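Local coordinates for sialidase B (Streptococcus pneumoniae TIGR4, PDB 4XJA), which hydrolyses the alpha-(2->3), alpha-(2->6) and alpha-(2->8) glycosidic linkages of terminal sialic acids in oligosaccharides, glycoproteins and glycolipids, at residues 208-213 with 220-225; 228-233 with 640-645; 517-522 with 549-554. The protein carries 1 engineered substitution. All coordinates share one frame; numbering follows the deposited sequence.

Contact 1: 208-213 with 220-225. With OPX ((1s,3R,4S)-1-[(cyclohexylamino)methyl]-3,4-dihydroxycyclopentanesulfonic acid), chain B; SFJ ((2R,3R,4R,5R,6R)-5-acetamido-2,3-difluoro-4-hydroxy-6-[(1R,2R)-1,2,3-trihydroxypropyl]tetrahydro-2H-pyran-2-carboxylic acid), chain F.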
loop_
_atom_site.group_PDB
_atom_site.type_symbol
_atom_site.label_atom_id
_atom_site.label_comp_id
_atom_site.label_asym_id
_atom_site.label_seq_id
_atom_site.Cartn_x
_atom_site.Cartn_y
_atom_site.Cartn_z
ATOM N N ILE A 208 2.061 0.998 -2.163
ATOM C CA ILE A 208 2.943 0.983 -3.335
ATOM C C ILE A 208 3.739 -0.324 -3.477
ATOM O O ILE A 208 4.967 -0.315 -3.478
ATOM C CB ILE A 208 3.904 2.201 -3.358
ATOM C CG1 ILE A 208 3.230 3.474 -2.800
ATOM C CG2 ILE A 208 4.394 2.461 -4.767
ATOM C CD1 ILE A 208 2.005 3.958 -3.583
ATOM N N PRO A 209 3.035 -1.456 -3.620
ATOM C CA PRO A 209 3.713 -2.750 -3.784
ATOM C C PRO A 209 4.357 -2.908 -5.151
ATOM O O PRO A 209 3.857 -2.349 -6.142
ATOM C CB PRO A 209 2.566 -3.757 -3.668
ATOM C CG PRO A 209 1.367 -3.019 -4.185
ATOM C CD PRO A 209 1.565 -1.584 -3.703
ATOM N N THR A 210 5.463 -3.656 -5.193
ATOM C CA THR A 210 6.081 -4.095 -6.442
ATOM C C THR A 210 6.361 -5.609 -6.370
ATOM O O THR A 210 6.460 -6.177 -5.280
ATOM C CB THR A 210 7.415 -3.390 -6.702
ATOM O OG1 THR A 210 8.440 -4.021 -5.923
ATOM C CG2 THR A 210 7.341 -1.898 -6.353
ATOM N N LEU A 211 6.486 -6.245 -7.534
ATOM C CA LEU A 211 6.883 -7.650 -7.649
ATOM C C LEU A 211 7.764 -7.778 -8.872
ATOM O O LEU A 211 7.521 -7.112 -9.868
ATOM C CB LEU A 211 5.665 -8.555 -7.864
ATOM C CG LEU A 211 4.717 -8.824 -6.704
ATOM C CD1 LEU A 211 3.478 -9.565 -7.224
ATOM C CD2 LEU A 211 5.430 -9.661 -5.626
ATOM N N TYR A 212 8.778 -8.640 -8.814
ATOM C CA TYR A 212 9.653 -8.831 -9.960
ATOM C C TYR A 212 10.204 -10.252 -9.895
ATOM O O TYR A 212 10.636 -10.710 -8.841
ATOM C CB TYR A 212 10.789 -7.798 -9.937
ATOM C CG TYR A 212 11.592 -7.713 -11.231
ATOM C CD1 TYR A 212 12.577 -8.648 -11.527
ATOM C CD2 TYR A 212 11.368 -6.691 -12.146
ATOM C CE1 TYR A 212 13.320 -8.570 -12.712
ATOM C CE2 TYR A 212 12.110 -6.601 -13.327
ATOM C CZ TYR A 212 13.083 -7.540 -13.599
ATOM O OH TYR A 212 13.823 -7.463 -14.767
ATOM N N THR A 213 10.173 -10.963 -11.014
ATOM C CA THR A 213 10.663 -12.344 -11.014
ATOM C C THR A 213 12.100 -12.358 -11.506
ATOM O O THR A 213 12.369 -11.987 -12.651
ATOM C CB THR A 213 9.824 -13.233 -11.923
ATOM O OG1 THR A 213 8.449 -13.149 -11.526
ATOM C CG2 THR A 213 10.298 -14.689 -11.840
ATOM N N LEU A 220 10.955 -11.232 -6.073
ATOM C CA LEU A 220 11.267 -10.140 -5.165
ATOM C C LEU A 220 10.120 -9.128 -5.118
ATOM O O LEU A 220 9.465 -8.831 -6.142
ATOM C CB LEU A 220 12.571 -9.454 -5.576
ATOM C CG LEU A 220 13.147 -8.305 -4.750
ATOM C CD1 LEU A 220 13.509 -8.780 -3.337
ATOM C CD2 LEU A 220 14.386 -7.767 -5.472
ATOM N N SER A 221 9.876 -8.608 -3.922
ATOM C CA SER A 221 8.862 -7.575 -3.729
ATOM C C SER A 221 9.448 -6.387 -2.978
ATOM O O SER A 221 10.221 -6.573 -2.038
ATOM C CB SER A 221 7.692 -8.141 -2.921
ATOM O OG SER A 221 6.729 -7.126 -2.665
ATOM N N SER A 222 9.066 -5.172 -3.376
ATOM C CA SER A 222 9.388 -3.987 -2.598
ATOM C C SER A 222 8.111 -3.239 -2.224
ATOM O O SER A 222 7.025 -3.509 -2.761
ATOM C CB SER A 222 10.371 -3.058 -3.326
ATOM O OG SER A 222 9.853 -2.595 -4.559
ATOM N N ILE A 223 8.237 -2.298 -1.297
ATOM C CA ILE A 223 7.067 -1.598 -0.790
ATOM C C ILE A 223 7.480 -0.347 -0.024
ATOM O O ILE A 223 8.602 -0.260 0.480
ATOM C CB ILE A 223 6.249 -2.523 0.134
ATOM C CG1 ILE A 223 4.832 -1.981 0.356
ATOM C CG2 ILE A 223 6.955 -2.700 1.461
ATOM C CD1 ILE A 223 3.757 -3.001 0.131
ATOM N N ASP A 224 6.575 0.625 0.053
ATOM C CA ASP A 224 6.728 1.743 0.979
ATOM C C ASP A 224 6.337 1.235 2.352
ATOM O O ASP A 224 5.176 0.869 2.562
ATOM C CB ASP A 224 5.729 2.852 0.645
ATOM C CG ASP A 224 6.168 3.741 -0.496
ATOM O OD1 ASP A 224 6.949 3.314 -1.384
ATOM O OD2 ASP A 224 5.687 4.890 -0.513
ATOM N N ALA A 225 7.277 1.212 3.296
ATOM C CA ALA A 225 6.901 1.005 4.699
ATOM C C ALA A 225 6.567 2.387 5.286
ATOM O O ALA A 225 7.465 3.197 5.544
ATOM C CB ALA A 225 8.031 0.328 5.480
HETATM C CAF OPX B . 8.700 -17.175 -16.272
HETATM C CAG OPX B . 9.879 -17.044 -17.174
HETATM C CAH OPX B . 8.789 -16.175 -15.151
HETATM C CAI OPX B . 10.167 -15.629 -17.603
HETATM C CAJ OPX B . 8.915 -14.785 -15.682
HETATM C CAK OPX B . 10.587 -12.266 -15.934
HETATM C CAL OPX B . 9.143 -10.276 -16.571
HETATM C CAM OPX B . 11.062 -9.977 -15.186
HETATM C CAO OPX B . 9.032 -9.007 -15.772
HETATM C CAP OPX B . 9.854 -9.232 -14.634
HETATM C CAQ OPX B . 10.168 -14.637 -16.464
HETATM C CAR OPX B . 10.537 -10.784 -16.315
HETATM N NAN OPX B . 10.226 -13.258 -16.990
HETATM O OAA OPX B . 11.036 -11.195 -18.896
HETATM O OAB OPX B . 11.466 -8.919 -18.097
HETATM O OAC OPX B . 7.725 -8.893 -15.373
HETATM O OAD OPX B . 9.210 -10.127 -13.807
HETATM O OAE OPX B . 12.973 -10.752 -17.491
HETATM S SAS OPX B . 11.553 -10.390 -17.765
HETATM C C11 SFJ F . 5.890 10.961 -5.121
HETATM C C9 SFJ F . 0.145 13.258 -6.289
HETATM C C10 SFJ F . 4.443 10.810 -4.650
HETATM C C1 SFJ F . -1.744 8.230 -5.320
HETATM C C7 SFJ F . 0.984 11.538 -4.854
HETATM C C4 SFJ F . 2.134 7.902 -4.560
HETATM C C3 SFJ F . 0.619 7.656 -4.181
HETATM C C5 SFJ F . 2.411 9.422 -4.636
HETATM C C6 SFJ F . 1.408 10.158 -5.515
HETATM C C2 SFJ F . -0.367 8.811 -4.868
HETATM N N5 SFJ F . 3.767 9.718 -5.068
HETATM O O10 SFJ F . 3.977 11.631 -3.899
HETATM O O9 SFJ F . 0.966 14.134 -5.583
HETATM O O1A SFJ F . -2.252 8.683 -6.353
HETATM O O8 SFJ F . -1.238 11.451 -5.997
HETATM O O7 SFJ F . 0.984 11.630 -3.423
HETATM O O4 SFJ F . 3.027 7.267 -3.755
HETATM O O6 SFJ F . 0.324 9.381 -5.907
HETATM F FAI SFJ F . 0.554 7.656 -3.119
HETATM F FAJ SFJ F . -0.807 9.711 -4.115
HETATM O O1B SFJ F . -2.218 7.425 -4.517
HETATM C C8 SFJ F . -0.320 12.254 -5.332
HETATM O O HOH W 1 7.304 1.351 -3.181
#
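Y212 and L220 are paired through their backbones in both directions: Y212 N donates to L220 O at 2.8 Å, and L220 N donates to Y212 O. Further along the strands T210 N donates to S222 O at 2.9 Å, whereas the return bond from S222 N to T210 O is weak. T210 O also accepts from a side chain. S221 OG reaches it at 2.8 Å, coming almost straight onto the end of the carbonyl (C=O...OG 172°), because a chi1 of 177° sets the hydroxyl anti to the S221 nitrogen and in line with the T210 carbonyl. The T210 and S222 hydroxyls also face each other, but their OG1-OG separation of 2.4 Å is too short to be trusted in detail; S222 OG has a further partner in S290 OG.

The two strands, 205-213 and 219-226, form a beta hairpin in a four-stranded antiparallel sheet, consistent with a blade of the sialidase beta-propeller; 205-213 is an outermost strand of that sheet.

Apolar contacts run along the same pair of strands. L211 CD2 packs against S221 CB at 3.8 Å, and P209 CB meets I223 CD1; L629 of strand 626-631 covers P209, L211 and S221.

The D224 carboxylate has mixed surroundings. I208 lays its CG1 across it, 3.6 Å from D224 OD2, while a water donates to both I208 O and D224 OD1. The carboxylate is held further by a salt bridge from OD2 to R226 and a bond to OD1 from D289 N.

Ligands meet both ends. I208 CD1 touches SFJ O4 at 3.5 Å. At the other end OPX CAP sits 3.6 Å above the centre of the Y212 ring, and T213 N donates to OPX OAD.

Contact 2: 228-233 with 640-645. With SFJ ((2R,3R,4R,5R,6R)-5-acetamido-2,3-difluoro-4-hydroxy-6-[(1R,2R)-1,2,3-trihydroxypropyl]tetrahydro-2H-pyran-2-carboxylic acid), chain F; DMS (dimethyl sulfoxide), chain D.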
loop_
_atom_site.group_PDB
_atom_site.type_symbol
_atom_site.label_atom_id
_atom_site.label_comp_id
_atom_site.label_asym_id
_atom_site.label_seq_id
_atom_site.Cartn_x
_atom_site.Cartn_y
_atom_site.Cartn_z
ATOM N N GLY A 228 3.859 7.076 9.335
ATOM C CA GLY A 228 2.926 8.095 9.804
ATOM C C GLY A 228 1.574 7.982 9.124
ATOM O O GLY A 228 1.133 8.901 8.419
ATOM N N GLY A 229 0.910 6.854 9.339
ATOM C CA GLY A 229 -0.312 6.550 8.609
ATOM C C GLY A 229 0.014 6.255 7.151
ATOM O O GLY A 229 1.169 6.027 6.805
ATOM N N THR A 230 -0.994 6.260 6.287
ATOM C CA THR A 230 -0.782 5.924 4.877
ATOM C C THR A 230 -0.422 7.119 3.994
ATOM O O THR A 230 -0.333 6.975 2.778
ATOM C CB THR A 230 -1.998 5.226 4.285
ATOM O OG1 THR A 230 -3.176 5.993 4.577
ATOM C CG2 THR A 230 -2.144 3.818 4.867
ATOM N N HIS A 231 -0.221 8.284 4.607
ATOM C CA HIS A 231 0.072 9.518 3.884
ATOM C C HIS A 231 1.324 9.405 3.017
ATOM O O HIS A 231 2.306 8.789 3.437
ATOM C CB HIS A 231 0.346 10.646 4.895
ATOM C CG HIS A 231 -0.835 11.054 5.700
ATOM N ND1 HIS A 231 -2.064 11.389 5.147
ATOM C CD2 HIS A 231 -0.988 11.230 7.047
ATOM C CE1 HIS A 231 -2.903 11.718 6.102
ATOM N NE2 HIS A 231 -2.279 11.639 7.262
ATOM N N ASP A 232 1.321 10.022 1.833
ATOM C CA ASP A 232 2.552 10.166 1.059
ATOM C C ASP A 232 3.440 11.190 1.750
ATOM O O ASP A 232 2.995 11.879 2.672
ATOM C CB ASP A 232 2.258 10.605 -0.384
ATOM C CG ASP A 232 1.409 11.866 -0.455
ATOM O OD1 ASP A 232 0.442 11.983 0.326
ATOM O OD2 ASP A 232 1.711 12.747 -1.290
ATOM N N SER A 233 4.691 11.292 1.305
ATOM C CA SER A 233 5.611 12.296 1.832
ATOM C C SER A 233 4.946 13.665 1.681
ATOM O O SER A 233 4.231 13.878 0.697
ATOM C CB SER A 233 6.927 12.252 1.060
ATOM O OG SER A 233 7.473 10.940 1.080
ATOM N N GLU A 640 -10.824 6.113 3.984
ATOM C CA GLU A 640 -10.104 4.835 4.112
ATOM C C GLU A 640 -8.607 5.002 4.373
ATOM O O GLU A 640 -7.797 4.137 4.028
ATOM C CB GLU A 640 -10.379 3.935 2.885
ATOM C CG GLU A 640 -11.873 3.802 2.557
ATOM C CD GLU A 640 -12.240 2.541 1.778
ATOM O OE1 GLU A 640 -11.336 1.840 1.274
ATOM O OE2 GLU A 640 -13.461 2.245 1.676
ATOM N N LEU A 641 -8.247 6.123 4.990
ATOM C CA LEU A 641 -6.870 6.372 5.407
ATOM C C LEU A 641 -6.465 5.468 6.572
ATOM O O LEU A 641 -7.291 5.088 7.402
ATOM C CB LEU A 641 -6.704 7.825 5.857
ATOM C CG LEU A 641 -7.025 8.935 4.866
ATOM C CD1 LEU A 641 -6.940 10.294 5.552
ATOM C CD2 LEU A 641 -6.078 8.886 3.679
ATOM N N HIS A 642 -5.181 5.142 6.634
ATOM C CA HIS A 642 -4.594 4.526 7.818
ATOM C C HIS A 642 -5.242 3.191 8.174
ATOM O O HIS A 642 -5.664 2.980 9.317
ATOM C CB HIS A 642 -4.672 5.497 9.008
ATOM C CG HIS A 642 -4.407 6.909 8.651
ATOM N ND1 HIS A 642 -3.392 7.297 7.766
ATOM C CD2 HIS A 642 -5.021 8.069 8.995
ATOM C CE1 HIS A 642 -3.404 8.586 7.618
ATOM N NE2 HIS A 642 -4.385 9.101 8.359
ATOM N N LEU A 643 -5.305 2.288 7.199
ATOM C CA LEU A 643 -5.773 0.922 7.440
ATOM C C LEU A 643 -4.583 -0.028 7.435
ATOM O O LEU A 643 -3.678 0.109 6.602
ATOM C CB LEU A 643 -6.748 0.485 6.346
ATOM C CG LEU A 643 -7.917 1.409 6.020
ATOM C CD1 LEU A 643 -8.778 0.797 4.897
ATOM C CD2 LEU A 643 -8.750 1.627 7.272
ATOM N N SER A 644 -4.588 -1.006 8.338
ATOM C CA SER A 644 -3.483 -1.954 8.405
ATOM C C SER A 644 -3.800 -3.258 7.688
ATOM O O SER A 644 -4.940 -3.719 7.699
ATOM C CB SER A 644 -3.105 -2.228 9.861
ATOM O OG SER A 644 -2.506 -1.073 10.428
ATOM N N ASN A 645 -2.774 -3.856 7.086
ATOM C CA ASN A 645 -2.879 -5.183 6.492
ATOM C C ASN A 645 -3.918 -5.262 5.390
ATOM O O ASN A 645 -4.690 -6.214 5.313
ATOM C CB ASN A 645 -3.111 -6.252 7.564
ATOM C CG ASN A 645 -1.935 -6.378 8.516
ATOM O OD1 ASN A 645 -0.867 -5.808 8.279
ATOM N ND2 ASN A 645 -2.117 -7.147 9.589
HETATM C C11 SFJ F . 5.890 10.961 -5.121
HETATM C C9 SFJ F . 0.145 13.258 -6.289
HETATM C C10 SFJ F . 4.443 10.810 -4.650
HETATM C C1 SFJ F . -1.744 8.230 -5.320
HETATM C C7 SFJ F . 0.984 11.538 -4.854
HETATM C C4 SFJ F . 2.134 7.902 -4.560
HETATM C C3 SFJ F . 0.619 7.656 -4.181
HETATM C C5 SFJ F . 2.411 9.422 -4.636
HETATM C C6 SFJ F . 1.408 10.158 -5.515
HETATM C C2 SFJ F . -0.367 8.811 -4.868
HETATM N N5 SFJ F . 3.767 9.718 -5.068
HETATM O O10 SFJ F . 3.977 11.631 -3.899
HETATM O O9 SFJ F . 0.966 14.134 -5.583
HETATM O O1A SFJ F . -2.252 8.683 -6.353
HETATM O O8 SFJ F . -1.238 11.451 -5.997
HETATM O O7 SFJ F . 0.984 11.630 -3.423
HETATM O O4 SFJ F . 3.027 7.267 -3.755
HETATM O O6 SFJ F . 0.324 9.381 -5.907
HETATM F FAI SFJ F . 0.554 7.656 -3.119
HETATM F FAJ SFJ F . -0.807 9.711 -4.115
HETATM O O1B SFJ F . -2.218 7.425 -4.517
HETATM C C8 SFJ F . -0.320 12.254 -5.332
HETATM S S DMS D . -6.507 -0.570 11.791
HETATM O O DMS D . -6.407 -1.145 10.400
HETATM C C1 DMS D . -5.955 -1.854 12.942
HETATM C C2 DMS D . -5.155 0.613 12.005
#
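H642 turns its ring edge into one face of the H231 ring, a T-shaped pair with planes at 78° and centroids 4.6 Å apart. The leading atom is H642 CE1, which stands 3.3 Å above the H231 plane, displaced toward the rim near H231 NE2. On a face of H642 itself lies CB of its own neighbour L641, 3.5 Å above the ring centre, and W270 makes another edge-to-face pair with this imidazole. T230 N occupies a place at the H642 edge, in the ring plane.

Both segments are loops between strands of the sialidase fold, the first between strands 219-226 and 237-244, the second between 626-631 and 647-652; the first carries D232, by similarity the proton acceptor, directly after H231.

The two histidines share an acceptor, since H231 NE2 and H642 NE2 are both bonded to K277 O. H642 ND1 in turn receives T230 N at 3.0 Å, so the ring is gripped on both nitrogens and its rotation is fixed. This pattern suggests a neutral H642 with its proton on NE2. G229 CA closes in on the same nitrogen, 3.3 Å from H642 ND1. T230 holds its hydroxyl between its backbone N and carbonyl carbon (chi1 51°), where OG1 accepts from H642 N at 3.0 Å, nearly straight at 166°.

Contact 3: 517-522 with 549-554. With SFJ ((2R,3R,4R,5R,6R)-5-acetamido-2,3-difluoro-4-hydroxy-6-[(1R,2R)-1,2,3-trihydroxypropyl]tetrahydro-2H-pyran-2-carboxylic acid), chain F.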
loop_
_atom_site.group_PDB
_atom_site.type_symbol
_atom_site.label_atom_id
_atom_site.label_comp_id
_atom_site.label_asym_id
_atom_site.label_seq_id
_atom_site.Cartn_x
_atom_site.Cartn_y
_atom_site.Cartn_z
ATOM N N PHE A 517 2.216 1.465 -20.742
ATOM C CA PHE A 517 0.850 1.764 -20.315
ATOM C C PHE A 517 0.884 2.748 -19.138
ATOM O O PHE A 517 1.622 2.540 -18.171
ATOM C CB PHE A 517 0.139 0.462 -19.903
ATOM C CG PHE A 517 0.020 -0.541 -21.014
ATOM C CD1 PHE A 517 -0.994 -0.431 -21.958
ATOM C CD2 PHE A 517 0.929 -1.585 -21.129
ATOM C CE1 PHE A 517 -1.110 -1.354 -22.993
ATOM C CE2 PHE A 517 0.824 -2.510 -22.164
ATOM C CZ PHE A 517 -0.200 -2.391 -23.100
ATOM N N PHE A 518 0.104 3.823 -19.205
ATOM C CA PHE A 518 0.183 4.825 -18.151
ATOM C C PHE A 518 -1.116 5.478 -17.704
ATOM O O PHE A 518 -2.103 5.551 -18.453
ATOM C CB PHE A 518 1.277 5.881 -18.427
ATOM C CG PHE A 518 1.062 6.705 -19.667
ATOM C CD1 PHE A 518 1.327 6.181 -20.926
ATOM C CD2 PHE A 518 0.642 8.030 -19.570
ATOM C CE1 PHE A 518 1.160 6.959 -22.070
ATOM C CE2 PHE A 518 0.461 8.802 -20.702
ATOM C CZ PHE A 518 0.720 8.267 -21.952
ATOM N N ARG A 519 -1.082 5.928 -16.449
ATOM C CA ARG A 519 -2.167 6.666 -15.805
ATOM C C ARG A 519 -2.258 8.072 -16.378
ATOM O O ARG A 519 -1.237 8.701 -16.676
ATOM C CB ARG A 519 -1.875 6.746 -14.299
ATOM C CG ARG A 519 -2.835 7.571 -13.443
ATOM C CD ARG A 519 -2.314 7.578 -12.011
ATOM N NE ARG A 519 -2.987 8.543 -11.144
ATOM C CZ ARG A 519 -2.778 8.624 -9.837
ATOM N NH1 ARG A 519 -1.926 7.789 -9.250
ATOM N NH2 ARG A 519 -3.425 9.533 -9.123
ATOM N N THR A 520 -3.480 8.567 -16.539
ATOM C CA THR A 520 -3.697 9.913 -17.066
ATOM C C THR A 520 -4.712 10.665 -16.212
ATOM O O THR A 520 -5.058 10.248 -15.105
ATOM C CB THR A 520 -4.258 9.880 -18.499
ATOM O OG1 THR A 520 -5.641 9.498 -18.453
ATOM C CG2 THR A 520 -3.482 8.888 -19.386
ATOM N N THR A 521 -5.218 11.760 -16.760
ATOM C CA THR A 521 -6.229 12.563 -16.093
ATOM C C THR A 521 -7.527 12.525 -16.890
ATOM O O THR A 521 -8.398 13.367 -16.690
ATOM C CB THR A 521 -5.784 14.022 -15.988
ATOM O OG1 THR A 521 -5.349 14.458 -17.283
ATOM C CG2 THR A 521 -4.635 14.166 -15.001
ATOM N N THR A 522 -7.649 11.555 -17.797
ATOM C CA THR A 522 -8.797 11.510 -18.713
ATOM C C THR A 522 -9.830 10.451 -18.391
ATOM O O THR A 522 -10.839 10.354 -19.084
ATOM C CB THR A 522 -8.373 11.268 -20.184
ATOM O OG1 THR A 522 -7.830 9.948 -20.325
ATOM C CG2 THR A 522 -7.354 12.301 -20.633
ATOM N N THR A 549 -10.837 6.566 -12.698
ATOM C CA THR A 549 -11.341 7.845 -12.235
ATOM C C THR A 549 -10.608 8.970 -12.942
ATOM O O THR A 549 -9.611 8.731 -13.636
ATOM C CB THR A 549 -11.105 7.988 -10.746
ATOM O OG1 THR A 549 -9.704 7.850 -10.491
ATOM C CG2 THR A 549 -11.862 6.892 -9.987
ATOM N N SER A 550 -11.093 10.197 -12.748
ATOM C CA SER A 550 -10.460 11.382 -13.321
ATOM C C SER A 550 -9.021 11.522 -12.826
ATOM O O SER A 550 -8.144 11.975 -13.559
ATOM C CB SER A 550 -11.256 12.638 -12.949
ATOM O OG SER A 550 -11.257 12.833 -11.540
ATOM N N TYR A 551 -8.771 11.151 -11.574
ATOM C CA TYR A 551 -7.412 11.272 -11.036
ATOM C C TYR A 551 -6.550 10.058 -11.382
ATOM O O TYR A 551 -5.323 10.165 -11.438
ATOM C CB TYR A 551 -7.416 11.513 -9.525
ATOM C CG TYR A 551 -8.289 10.562 -8.766
ATOM C CD1 TYR A 551 -7.812 9.313 -8.372
ATOM C CD2 TYR A 551 -9.582 10.904 -8.430
ATOM C CE1 TYR A 551 -8.608 8.435 -7.680
ATOM C CE2 TYR A 551 -10.390 10.025 -7.725
ATOM C CZ TYR A 551 -9.888 8.799 -7.354
ATOM O OH TYR A 551 -10.674 7.924 -6.655
ATOM N N GLY A 552 -7.194 8.912 -11.596
ATOM C CA GLY A 552 -6.503 7.731 -12.091
ATOM C C GLY A 552 -5.794 6.941 -11.012
ATOM O O GLY A 552 -5.742 7.357 -9.845
ATOM N N THR A 553 -5.260 5.785 -11.408
ATOM C CA THR A 553 -4.576 4.878 -10.500
ATOM C C THR A 553 -3.436 4.210 -11.267
ATOM O O THR A 553 -3.540 3.980 -12.475
ATOM C CB THR A 553 -5.536 3.781 -9.966
ATOM O OG1 THR A 553 -6.725 4.388 -9.421
ATOM C CG2 THR A 553 -4.862 2.934 -8.881
ATOM N N GLN A 554 -2.346 3.918 -10.566
ATOM C CA GLN A 554 -1.278 3.092 -11.118
ATOM C C GLN A 554 -1.847 1.857 -11.826
ATOM O O GLN A 554 -2.797 1.226 -11.335
ATOM C CB GLN A 554 -0.329 2.656 -9.999
ATOM C CG GLN A 554 0.928 1.943 -10.529
ATOM C CD GLN A 554 1.401 0.843 -9.607
ATOM O OE1 GLN A 554 0.693 0.441 -8.679
ATOM N NE2 GLN A 554 2.608 0.354 -9.849
HETATM C C11 SFJ F . 5.890 10.961 -5.121
HETATM C C9 SFJ F . 0.145 13.258 -6.289
HETATM C C10 SFJ F . 4.443 10.810 -4.650
HETATM C C1 SFJ F . -1.744 8.230 -5.320
HETATM C C7 SFJ F . 0.984 11.538 -4.854
HETATM C C4 SFJ F . 2.134 7.902 -4.560
HETATM C C3 SFJ F . 0.619 7.656 -4.181
HETATM C C5 SFJ F . 2.411 9.422 -4.636
HETATM C C6 SFJ F . 1.408 10.158 -5.515
HETATM C C2 SFJ F . -0.367 8.811 -4.868
HETATM N N5 SFJ F . 3.767 9.718 -5.068
HETATM O O10 SFJ F . 3.977 11.631 -3.899
HETATM O O9 SFJ F . 0.966 14.134 -5.583
HETATM O O1A SFJ F . -2.252 8.683 -6.353
HETATM O O8 SFJ F . -1.238 11.451 -5.997
HETATM O O7 SFJ F . 0.984 11.630 -3.423
HETATM O O4 SFJ F . 3.027 7.267 -3.755
HETATM O O6 SFJ F . 0.324 9.381 -5.907
HETATM F FAI SFJ F . 0.554 7.656 -3.119
HETATM F FAJ SFJ F . -0.807 9.711 -4.115
HETATM O O1B SFJ F . -2.218 7.425 -4.517
HETATM C C8 SFJ F . -0.320 12.254 -5.332
HETATM O O HOH W 2 -7.653 9.052 -15.402
#
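The carbonyl oxygen of Y551 is gripped twice by R519, whose NE donates at 2.9 Å and whose NH2 donates to the same Y551 O at 3.1 Å. The oxygen lies close to the guanidinium plane, so the arginine takes it side-on. The two donors meet the carbonyl differently: NE is tilted only 16° from the carbonyl plane, whereas NH2 stands 55° above it. A second carbonyl covers a face of the group, with G552 O 3.0 Å above the guanidinium plane and toward its rim. That contact is not a hydrogen bond to R519; G552 O is bonded to R581 NH2 instead.

The reach of R519 comes from an almost fully extended chain. Its CG is anti to the backbone N (chi1 176°), and the methylenes run along the backbone of T553, with CD 3.5 Å from T553 N.

Beyond the arginine the segments meet through their backbones. T521 CA makes a CA-H...O contact of 3.2 Å with S550 O, and a water lies within bonding distance of both T520 O and T549 O. Each loop is stiffened from within: T520 OG1 accepts from T522 N in an ST turn, while T549 OG1 accepts from G552 N in an ST motif. T549 OG1 also lies over the centre of the Y551 ring, which stacks with W636.

Along the adjoining edge of the guanidinium, R519 NH1 and NH2 bind the ligand, at 3.0 Å and 3.1 Å from SFJ O1A. E503 forms a salt bridge to NH1 and probably helps to position it. With R207 and R581, which also bond to SFJ, R519 is consistent with the arginine triad that holds the substrate carboxylate in sialidases.

The three contacts surround one ligand, SFJ, and each touches it with a different residue: I208 in contact 1, D232, in one of its two conformers, in contact 2 and R519 in contact 3. The segments of contacts 1 and 2 adjoin in sequence, the hairpin running on into the loop bearing D232, and their centres are about 17 Å apart. Contact 3 is nested inside the long loop closed by contact 2. Its centre is about 21 Å from each of the others, yet its nearest atoms come within about 5 Å of contact 1 and 10 Å of contact 2. OPX lies at the opposite end of the contact 1 hairpin from SFJ, marking a second binding position.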